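PDB 5FOD: leucyl-trna synthetase from Plasmodium falciparum, which probably charges tRNA(Leu) with leucine using ATP and hydrolyses mischarged tRNA, the latter probably in the editing domain that makes up this construct. Local coordinates for residues S32-L36 with G60-T64. The protein carries 1 engineered substitution. Residues are numbered along the deposited sequence; the frame is centred on the assembly and turned at random.
Sequences SQSVL and GTFFT. Residue 60 of segment 60-64 comes from a tag, linker or insertion.
Ser32 meets two phenylalanines at once, Phe62 through CB and Phe63 through OG, a compact worked example of a loop held against a helix end by aromatic rings. Its CB sits over one face of the Phe62 ring in a CH-pi contact, 3.9 Å from the ring centroid and 30° off the normal; the nearest ring atom is Phe62 CG, 3.5 Å from Ser32 CB. The hydroxyl turns between the backbone N and the carbonyl carbon (chi1 85°), where OG hydrogen-bonds to Ile29 O, three residues earlier in the same helix. That bond satisfies the buried oxygen, which lies near the plane of the Phe63 ring at its edge, with Ser32 OG 3.4 Å from Phe63 CE2.

Leu36, just past the helix end, bears on Phe62 from another direction. Its CD1 lies in the ring plane at the edge, 3.9 Å from Phe62 CD2; the same methyl is 3.7 Å from Gly60 CA, a less certain contact because Gly60, part of an insertion into the natural sequence, is poorly ordered. Val35 CG2 comes obliquely to the ring, 3.8 Å from Phe62 CE2. Phe62 also makes a cation-pi contact with Lys185, while Phe63 packs edge-to-face against Trp78.

No hydrogen bond joins the two segments; elsewhere in the domain Thr64 bonds to Ile182 and Thr61 to Lys185. At the surface of this class Ia synthetase editing domain, a returning loop thus packs on the C-terminal end of helix 18-35 through CH-pi and apolar contacts of Phe62, with the edge of Phe63 beside Ser32.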
loop_
_atom_site.group_PDB
_atom_site.type_symbol
_atom_site.label_atom_id
_atom_site.label_comp_id
_atom_site.label_asym_id
_atom_site.label_seq_id
_atom_site.Cartn_x
_atom_site.Cartn_y
_atom_site.Cartn_z
ATOM N N SER A 32 6.437 19.874 -10.986
ATOM C CA SER A 32 6.033 19.421 -12.326
ATOM C C SER A 32 5.699 20.600 -13.271
ATOM O O SER A 32 6.016 20.544 -14.467
ATOM C CB SER A 32 4.909 18.393 -12.267
ATOM O OG SER A 32 3.644 18.987 -12.180
ATOM N N GLN A 33 5.092 21.651 -12.717
ATOM C CA GLN A 33 4.969 22.956 -13.378
ATOM C C GLN A 33 6.330 23.556 -13.715
ATOM O O GLN A 33 6.484 24.198 -14.765
ATOM C CB GLN A 33 4.140 23.933 -12.528
ATOM C CG GLN A 33 2.665 23.567 -12.433
ATOM C CD GLN A 33 1.883 24.516 -11.521
ATOM O OE1 GLN A 33 2.322 24.852 -10.409
ATOM N NE2 GLN A 33 0.721 24.949 -11.982
ATOM N N SER A 34 7.324 23.339 -12.866
ATOM C CA SER A 34 8.669 23.846 -13.160
ATOM C C SER A 34 9.319 23.038 -14.304
ATOM O O SER A 34 9.738 23.622 -15.326
ATOM C CB SER A 34 9.560 23.876 -11.908
ATOM O OG SER A 34 10.880 24.335 -12.210
ATOM N N VAL A 35 9.388 21.713 -14.156
ATOM C CA VAL A 35 9.999 20.871 -15.214
ATOM C C VAL A 35 9.335 21.067 -16.601
ATOM O O VAL A 35 10.055 21.126 -17.595
ATOM C CB VAL A 35 10.123 19.347 -14.865
ATOM C CG1 VAL A 35 10.904 19.123 -13.570
ATOM C CG2 VAL A 35 8.772 18.665 -14.812
ATOM N N LEU A 36 8.001 21.208 -16.660
ATOM C CA LEU A 36 7.245 21.382 -17.936
ATOM C C LEU A 36 7.047 22.843 -18.353
ATOM O O LEU A 36 6.177 23.145 -19.183
ATOM C CB LEU A 36 5.855 20.712 -17.865
ATOM C CG LEU A 36 5.786 19.212 -17.489
ATOM C CD1 LEU A 36 4.332 18.749 -17.330
ATOM C CD2 LEU A 36 6.500 18.379 -18.531
ATOM N N GLY A 60 3.703 15.795 -20.445
ATOM C CA GLY A 60 2.668 16.514 -19.716
ATOM C C GLY A 60 1.843 15.593 -18.839
ATOM O O GLY A 60 0.662 15.842 -18.607
ATOM N N THR A 61 2.479 14.548 -18.317
ATOM C CA THR A 61 1.776 13.393 -17.742
ATOM C C THR A 61 1.629 13.399 -16.197
ATOM O O THR A 61 1.187 12.381 -15.618
ATOM C CB THR A 61 2.500 12.096 -18.178
ATOM O OG1 THR A 61 3.876 12.165 -17.778
ATOM C CG2 THR A 61 2.441 11.912 -19.694
ATOM N N PHE A 62 1.961 14.520 -15.535
ATOM C CA PHE A 62 2.048 14.538 -14.062
ATOM C C PHE A 62 0.691 14.661 -13.383
ATOM O O PHE A 62 0.420 13.982 -12.384
ATOM C CB PHE A 62 2.996 15.626 -13.575
ATOM C CG PHE A 62 4.460 15.304 -13.789
ATOM C CD1 PHE A 62 5.142 14.432 -12.920
ATOM C CD2 PHE A 62 5.174 15.907 -14.833
ATOM C CE1 PHE A 62 6.482 14.153 -13.124
ATOM C CE2 PHE A 62 6.522 15.646 -15.024
ATOM C CZ PHE A 62 7.172 14.751 -14.180
ATOM N N PHE A 63 -0.161 15.503 -13.947
ATOM C CA PHE A 63 -1.553 15.604 -13.534
ATOM C C PHE A 63 -2.450 15.981 -14.707
ATOM O O PHE A 63 -2.023 16.715 -15.607
ATOM C CB PHE A 63 -1.672 16.626 -12.374
ATOM C CG PHE A 63 -1.259 18.035 -12.720
ATOM C CD1 PHE A 63 -2.170 18.924 -13.274
ATOM C CD2 PHE A 63 0.024 18.502 -12.431
ATOM C CE1 PHE A 63 -1.814 20.238 -13.571
ATOM C CE2 PHE A 63 0.394 19.812 -12.709
ATOM C CZ PHE A 63 -0.534 20.691 -13.285
ATOM N N THR A 64 -3.685 15.487 -14.701
ATOM C CA THR A 64 -4.657 15.824 -15.741
ATOM C C THR A 64 -4.886 17.348 -15.769
ATOM O O THR A 64 -5.170 17.955 -14.759
ATOM C CB THR A 64 -5.974 15.130 -15.504
ATOM O OG1 THR A 64 -5.773 13.720 -15.398
ATOM C CG2 THR A 64 -6.989 15.455 -16.642
#